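Local coordinates for endoglucanase (PDB 1VHO), which is probably a metal-dependent aminopeptidase of the M42 family, binding two divalent metal cations per subunit, at residues I51-L62 / K188-V199. Numbering follows the deposited sequence.
Sequences IGYKKGKGIGKL and KRYDHPWDVYVV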
ATOM      1  N   ILE A  51      14.098   3.665   2.159  1.00 23.20           N
ATOM      2  CA  ILE A  51      14.344   3.052   3.481  1.00 23.65           C
ATOM      3  C   ILE A  51      14.652   4.138   4.488  1.00 24.14           C
ATOM      4  O   ILE A  51      15.613   4.918   4.293  1.00 27.97           O
ATOM      5  CB  ILE A  51      15.464   1.990   3.482  1.00 22.66           C
ATOM      6  CG1 ILE A  51      15.061   0.771   2.667  1.00 22.24           C
ATOM      7  CG2 ILE A  51      15.746   1.544   4.953  1.00 21.76           C
ATOM      8  CD1 ILE A  51      15.167   0.893   1.151  1.00 27.80           C
ATOM      9  N   GLY A  52      13.806   4.313   5.504  1.00 23.49           N
ATOM     10  CA  GLY A  52      14.056   5.356   6.527  1.00 20.95           C
ATOM     11  C   GLY A  52      14.900   4.677   7.624  1.00 23.67           C
ATOM     12  O   GLY A  52      14.506   3.542   8.010  1.00 25.04           O
ATOM     13  N   TYR A  53      15.922   5.320   8.133  1.00 20.73           N
ATOM     14  CA  TYR A  53      16.739   4.691   9.190  1.00 23.69           C
ATOM     15  C   TYR A  53      16.726   5.519  10.461  1.00 22.94           C
ATOM     16  O   TYR A  53      17.009   6.726  10.449  1.00 22.44           O
ATOM     17  CB  TYR A  53      18.172   4.473   8.700  1.00 24.25           C
ATOM     18  CG  TYR A  53      19.146   4.070   9.787  1.00 29.59           C
ATOM     19  CD1 TYR A  53      18.931   2.910  10.513  1.00 30.44           C
ATOM     20  CD2 TYR A  53      20.255   4.839  10.109  1.00 34.01           C
ATOM     21  CE1 TYR A  53      19.797   2.502  11.503  1.00 33.53           C
ATOM     22  CE2 TYR A  53      21.148   4.438  11.103  1.00 35.76           C
ATOM     23  CZ  TYR A  53      20.906   3.267  11.784  1.00 36.70           C
ATOM     24  OH  TYR A  53      21.745   2.832  12.790  1.00 39.66           O
ATOM     25  N   LYS A  54      16.293   4.880  11.545  1.00 22.19           N
ATOM     26  CA  LYS A  54      16.220   5.580  12.840  1.00 23.16           C
ATOM     27  C   LYS A  54      17.070   4.792  13.846  1.00 25.33           C
ATOM     28  O   LYS A  54      16.787   3.631  14.186  1.00 23.31           O
ATOM     29  CB  LYS A  54      14.784   5.748  13.290  1.00 23.87           C
ATOM     30  CG  LYS A  54      14.564   6.356  14.655  1.00 24.42           C
ATOM     31  CD  LYS A  54      15.108   7.766  14.778  1.00 27.22           C
ATOM     32  CE  LYS A  54      15.131   8.192  16.256  1.00 27.46           C
ATOM     33  NZ  LYS A  54      13.794   8.073  16.866  1.00 27.58           N
ATOM     34  N   LYS A  55      18.201   5.400  14.205  1.00 23.37           N
ATOM     35  CA  LYS A  55      19.132   4.741  15.127  1.00 25.75           C
ATOM     36  C   LYS A  55      18.567   4.656  16.529  1.00 24.42           C
ATOM     37  O   LYS A  55      17.885   5.565  17.002  1.00 25.18           O
ATOM     38  CB  LYS A  55      20.467   5.522  15.153  1.00 31.82           C
ATOM     39  CG  LYS A  55      21.441   5.045  16.215  1.00 36.95           C
ATOM     40  CD  LYS A  55      22.786   5.741  16.151  1.00 42.40           C
ATOM     41  CE  LYS A  55      23.901   4.787  15.737  1.00 45.54           C
ATOM     42  NZ  LYS A  55      25.241   5.453  15.879  1.00 48.56           N
ATOM     43  N   GLY A  56      18.798   3.519  17.158  1.00 26.52           N
ATOM     44  CA  GLY A  56      18.349   3.310  18.547  1.00 29.46           C
ATOM     45  C   GLY A  56      19.641   3.165  19.385  1.00 31.85           C
ATOM     46  O   GLY A  56      20.605   3.901  19.129  1.00 32.57           O
ATOM     47  N   LYS A  57      19.678   2.215  20.305  1.00 33.85           N
ATOM     48  CA  LYS A  57      20.896   2.049  21.130  1.00 35.41           C
ATOM     49  C   LYS A  57      21.786   0.953  20.584  1.00 36.88           C
ATOM     50  O   LYS A  57      22.782   0.571  21.218  1.00 38.92           O
ATOM     51  CB  LYS A  57      20.526   1.761  22.568  1.00 36.86           C
ATOM     52  CG  LYS A  57      19.783   2.883  23.301  1.00 40.67           C
ATOM     53  CD  LYS A  57      19.491   2.369  24.713  1.00 45.05           C
ATOM     54  CE  LYS A  57      19.459   3.470  25.740  1.00 49.50           C
ATOM     55  NZ  LYS A  57      18.098   3.607  26.339  1.00 51.37           N
ATOM     56  N   GLY A  58      21.416   0.347  19.456  1.00 35.34           N
ATOM     57  CA  GLY A  58      22.190  -0.676  18.817  1.00 35.05           C
ATOM     58  C   GLY A  58      22.021  -2.092  19.318  1.00 35.92           C
ATOM     59  O   GLY A  58      22.822  -2.954  18.885  1.00 36.72           O
ATOM     60  N   ILE A  59      20.939  -2.441  20.025  1.00 33.75           N
ATOM     61  CA  ILE A  59      20.800  -3.815  20.493  1.00 35.03           C
ATOM     62  C   ILE A  59      20.466  -4.784  19.374  1.00 33.81           C
ATOM     63  O   ILE A  59      20.519  -5.996  19.585  1.00 34.40           O
ATOM     64  CB  ILE A  59      19.801  -4.044  21.631  1.00 38.52           C
ATOM     65  CG1 ILE A  59      18.349  -3.795  21.197  1.00 39.69           C
ATOM     66  CG2 ILE A  59      20.145  -3.198  22.842  1.00 41.57           C
ATOM     67  CD1 ILE A  59      17.326  -4.419  22.127  1.00 43.75           C
ATOM     68  N   GLY A  60      20.108  -4.290  18.203  1.00 32.02           N
ATOM     69  CA  GLY A  60      19.756  -5.197  17.094  1.00 30.96           C
ATOM     70  C   GLY A  60      19.048  -4.312  16.045  1.00 29.46           C
ATOM     71  O   GLY A  60      18.854  -3.121  16.298  1.00 27.98           O
ATOM     72  N   LYS A  61      18.623  -4.960  14.978  1.00 28.22           N
ATOM     73  CA  LYS A  61      17.968  -4.281  13.879  1.00 27.12           C
ATOM     74  C   LYS A  61      16.583  -4.888  13.606  1.00 25.30           C
ATOM     75  O   LYS A  61      16.428  -6.083  13.415  1.00 22.60           O
ATOM     76  CB  LYS A  61      18.827  -4.428  12.606  1.00 30.06           C
ATOM     77  CG  LYS A  61      20.269  -3.964  12.756  1.00 31.26           C
ATOM     78  CD  LYS A  61      21.071  -4.344  11.516  1.00 37.30           C
ATOM     79  CE  LYS A  61      22.455  -3.694  11.531  1.00 41.73           C
ATOM     80  NZ  LYS A  61      22.351  -2.254  11.928  1.00 45.62           N
ATOM     81  N   LEU A  62      15.609  -3.998  13.614  1.00 22.99           N
ATOM     82  CA  LEU A  62      14.196  -4.355  13.379  1.00 21.26           C
ATOM     83  C   LEU A  62      13.818  -3.693  12.049  1.00 20.28           C
ATOM     84  O   LEU A  62      14.092  -2.486  11.902  1.00 21.07           O
ATOM     85  CB  LEU A  62      13.428  -3.701  14.514  1.00 22.87           C
ATOM     86  CG  LEU A  62      11.940  -3.818  14.678  1.00 28.20           C
ATOM     87  CD1 LEU A  62      11.437  -5.255  14.543  1.00 29.58           C
ATOM     88  CD2 LEU A  62      11.537  -3.248  16.057  1.00 26.95           C
ATOM     89  N   LYS A 188       9.964   9.171  17.987  1.00 25.82           N
ATOM     90  CA  LYS A 188      10.619  10.383  18.483  1.00 30.51           C
ATOM     91  C   LYS A 188      10.484  10.587  19.974  1.00 30.87           C
ATOM     92  O   LYS A 188      11.362  11.223  20.610  1.00 32.68           O
ATOM     93  CB  LYS A 188       9.988  11.591  17.725  1.00 30.71           C
ATOM     94  CG  LYS A 188      10.630  11.585  16.314  1.00 36.24           C
ATOM     95  CD  LYS A 188      12.041  12.104  16.506  1.00 41.96           C
ATOM     96  CE  LYS A 188      12.993  11.864  15.367  1.00 40.88           C
ATOM     97  NZ  LYS A 188      13.854  13.120  15.283  1.00 48.48           N
ATOM     98  N   ARG A 189       9.492  10.024  20.631  1.00 30.48           N
ATOM     99  CA  ARG A 189       9.267  10.173  22.054  1.00 32.05           C
ATOM    100  C   ARG A 189      10.107   9.257  22.932  1.00 33.44           C
ATOM    101  O   ARG A 189      10.116   9.382  24.154  1.00 32.33           O
ATOM    102  CB  ARG A 189       7.796   9.783  22.341  1.00 29.40           C
ATOM    103  N   TYR A 190      10.744   8.253  22.323  1.00 32.90           N
ATOM    104  CA  TYR A 190      11.472   7.287  23.090  1.00 33.83           C
ATOM    105  C   TYR A 190      12.945   7.123  22.741  1.00 34.04           C
ATOM    106  O   TYR A 190      13.369   7.284  21.617  1.00 31.86           O
ATOM    107  CB  TYR A 190      10.871   5.883  22.862  1.00 34.24           C
ATOM    108  CG  TYR A 190       9.420   5.700  23.217  1.00 35.33           C
ATOM    109  CD1 TYR A 190       9.021   5.461  24.520  1.00 35.35           C
ATOM    110  CD2 TYR A 190       8.451   5.701  22.218  1.00 35.90           C
ATOM    111  CE1 TYR A 190       7.685   5.256  24.848  1.00 36.84           C
ATOM    112  CE2 TYR A 190       7.107   5.503  22.538  1.00 36.74           C
ATOM    113  CZ  TYR A 190       6.739   5.288  23.839  1.00 38.75           C
ATOM    114  OH  TYR A 190       5.405   5.097  24.151  1.00 41.66           O
ATOM    115  N   ASP A 191      13.643   6.652  23.786  1.00 34.38           N
ATOM    116  CA  ASP A 191      15.058   6.295  23.667  1.00 32.98           C
ATOM    117  C   ASP A 191      15.055   4.778  23.432  1.00 32.53           C
ATOM    118  O   ASP A 191      15.612   3.993  24.205  1.00 32.68           O
ATOM    119  CB  ASP A 191      15.834   6.612  24.945  1.00 36.48           C
ATOM    120  CG  ASP A 191      17.323   6.328  24.836  1.00 41.77           C
ATOM    121  OD1 ASP A 191      17.869   6.395  23.713  1.00 38.83           O
ATOM    122  OD2 ASP A 191      17.964   6.040  25.888  1.00 43.24           O
ATOM    123  N   HIS A 192      14.444   4.374  22.321  1.00 28.59           N
ATOM    124  CA  HIS A 192      14.311   2.980  21.936  1.00 26.66           C
ATOM    125  C   HIS A 192      15.617   2.277  21.671  1.00 26.84           C
ATOM    126  O   HIS A 192      16.485   2.765  20.940  1.00 24.83           O
ATOM    127  CB  HIS A 192      13.395   2.912  20.706  1.00 22.85           C
ATOM    128  CG  HIS A 192      13.856   3.687  19.500  1.00 19.06           C
ATOM    129  ND1 HIS A 192      14.618   3.162  18.510  1.00 20.22           N
ATOM    130  CD2 HIS A 192      13.505   4.936  19.085  1.00 21.40           C
ATOM    131  CE1 HIS A 192      14.803   4.058  17.539  1.00 23.99           C
ATOM    132  NE2 HIS A 192      14.114   5.133  17.880  1.00 21.85           N
ATOM    133  N   PRO A 193      15.777   1.064  22.213  1.00 27.22           N
ATOM    134  CA  PRO A 193      16.972   0.278  22.083  1.00 26.78           C
ATOM    135  C   PRO A 193      17.240  -0.277  20.700  1.00 26.59           C
ATOM    136  O   PRO A 193      18.378  -0.415  20.266  1.00 27.03           O
ATOM    137  CB  PRO A 193      16.772  -0.895  23.062  1.00 27.11           C
ATOM    138  CG  PRO A 193      15.661  -0.472  23.964  1.00 28.15           C
ATOM    139  CD  PRO A 193      14.778   0.410  23.116  1.00 26.44           C
ATOM    140  N   TRP A 194      16.182  -0.619  19.953  1.00 24.60           N
ATOM    141  CA  TRP A 194      16.400  -1.193  18.628  1.00 23.47           C
ATOM    142  C   TRP A 194      16.689  -0.142  17.553  1.00 22.31           C
ATOM    143  O   TRP A 194      16.173   0.975  17.626  1.00 23.28           O
ATOM    144  CB  TRP A 194      15.090  -1.927  18.221  1.00 23.85           C
ATOM    145  CG  TRP A 194      14.861  -3.201  18.961  1.00 22.43           C
ATOM    146  CD1 TRP A 194      14.216  -3.366  20.166  1.00 23.34           C
ATOM    147  CD2 TRP A 194      15.285  -4.495  18.553  1.00 22.95           C
ATOM    148  NE1 TRP A 194      14.210  -4.690  20.518  1.00 23.71           N
ATOM    149  CE2 TRP A 194      14.880  -5.407  19.557  1.00 24.07           C
ATOM    150  CE3 TRP A 194      15.975  -4.979  17.450  1.00 24.89           C
ATOM    151  CZ2 TRP A 194      15.143  -6.765  19.461  1.00 28.85           C
ATOM    152  CZ3 TRP A 194      16.249  -6.334  17.365  1.00 26.27           C
ATOM    153  CH2 TRP A 194      15.822  -7.220  18.372  1.00 27.88           C
ATOM    154  N   ASP A 195      17.507  -0.511  16.583  1.00 21.25           N
ATOM    155  CA  ASP A 195      17.758   0.355  15.425  1.00 22.54           C
ATOM    156  C   ASP A 195      16.575   0.005  14.494  1.00 24.11           C
ATOM    157  O   ASP A 195      16.280  -1.197  14.351  1.00 26.02           O
ATOM    158  CB  ASP A 195      19.082   0.044  14.762  1.00 24.55           C
ATOM    159  CG  ASP A 195      20.261   0.537  15.632  1.00 26.07           C
ATOM    160  OD1 ASP A 195      20.073   1.356  16.542  1.00 26.51           O
ATOM    161  OD2 ASP A 195      21.366   0.051  15.359  1.00 29.27           O
ATOM    162  N   VAL A 196      15.914   0.991  13.927  1.00 22.12           N
ATOM    163  CA  VAL A 196      14.730   0.685  13.111  1.00 21.92           C
ATOM    164  C   VAL A 196      14.913   1.035  11.654  1.00 22.04           C
ATOM    165  O   VAL A 196      15.370   2.152  11.342  1.00 22.93           O
ATOM    166  CB  VAL A 196      13.525   1.463  13.686  1.00 22.43           C
ATOM    167  CG1 VAL A 196      12.286   1.323  12.802  1.00 23.38           C
ATOM    168  CG2 VAL A 196      13.203   0.944  15.103  1.00 19.62           C
ATOM    169  N   TYR A 197      14.521   0.122  10.774  1.00 20.00           N
ATOM    170  CA  TYR A 197      14.605   0.344   9.348  1.00 20.68           C
ATOM    171  C   TYR A 197      13.172   0.226   8.793  1.00 19.81           C
ATOM    172  O   TYR A 197      12.538  -0.803   9.006  1.00 19.88           O
ATOM    173  CB  TYR A 197      15.488  -0.657   8.634  1.00 22.73           C
ATOM    174  CG  TYR A 197      16.946  -0.573   9.067  1.00 26.45           C
ATOM    175  CD1 TYR A 197      17.331  -1.144  10.285  1.00 25.34           C
ATOM    176  CD2 TYR A 197      17.882   0.111   8.304  1.00 26.82           C
ATOM    177  CE1 TYR A 197      18.634  -1.063  10.713  1.00 28.49           C
ATOM    178  CE2 TYR A 197      19.202   0.188   8.741  1.00 28.16           C
ATOM    179  CZ  TYR A 197      19.573  -0.416   9.913  1.00 30.41           C
ATOM    180  OH  TYR A 197      20.877  -0.376  10.368  1.00 31.47           O
ATOM    181  N   VAL A 198      12.710   1.303   8.174  1.00 19.71           N
ATOM    182  CA  VAL A 198      11.320   1.321   7.656  1.00 18.78           C
ATOM    183  C   VAL A 198      11.399   1.312   6.157  1.00 20.07           C
ATOM    184  O   VAL A 198      11.914   2.269   5.544  1.00 20.54           O
ATOM    185  CB  VAL A 198      10.590   2.513   8.266  1.00 22.08           C
ATOM    186  CG1 VAL A 198       9.167   2.530   7.806  1.00 20.38           C
ATOM    187  CG2 VAL A 198      10.623   2.434   9.807  1.00 26.74           C
ATOM    188  N   VAL A 199      10.819   0.284   5.527  1.00 17.34           N
ATOM    189  CA  VAL A 199      10.981   0.109   4.092  1.00 18.78           C
ATOM    190  C   VAL A 199       9.689   0.240   3.282  1.00 18.24           C
ATOM    191  O   VAL A 199       8.705  -0.447   3.539  1.00 18.71           O
ATOM    192  CB  VAL A 199      11.556  -1.308   3.871  1.00 18.61           C
ATOM    193  CG1 VAL A 199      11.809  -1.591   2.385  1.00 18.94           C
ATOM    194  CG2 VAL A 199      12.813  -1.544   4.715  1.00 19.48           C
TER
HETATM  195  O   HOH W   1      22.284   0.087  12.939  1.00 52.43           O
HETATM  196  O   HOH W   2      14.060   8.960  19.517  1.00 25.46           O
HETATM  197  O   HOH W   3      22.192  -2.851  15.769  1.00 51.98           O
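D191 meets K57 beyond the end of the sheet: the lysine chain crosses the aspartate at about a right angle and sets NZ 2.5 Å from OD2, a salt bridge whose length is doubtfully short. H192 uses both ring nitrogens in the ring plane: ND1 donates to W194 O, fixing the imidazole's rotation, and NE2 accepts from K54 NZ at 3.1 Å; the lysine chain reaches it by bending at chi2 (61°) and chi4. P193, with no N-H to offer, gives its carbonyl to K57 N and I59 N, which arrive from opposite faces of the carbonyl plane. I59 CD1 sits over one face of the W194 indole, 3.7 Å from the centroid of the five-membered ring, a CH-pi contact, while G60, lacking a side chain, lets its backbone lie against CE3. The indole NE1 donates to L334 O, outside the two segments. A serine replacing W194 would probably leave I59 without its CH-pi partner and L334 O without its donor. D195, turned with CG anti to its carbonyl carbon (chi1 -73°), takes G56 N on the anti side of OD1 at 2.6 Å; OD2 accepts from a water that also meets Y53 OH. V196 pairs with K54 on one side and L62 on the other, its beta-branched side chain suiting the extended backbone. Y197 stacks offset on Y53, ring centroids 4.7 Å apart and planes at 30°, and its OH accepts from K61 NZ at 2.9 Å. V198 pairs with G52, and V199 CG2 packs on I51 CG1. Strand 195-201 thus lies between antiparallel 50-54 and parallel 61-67, the mixed central sheet characteristic of the M42 peptidase catalytic domain.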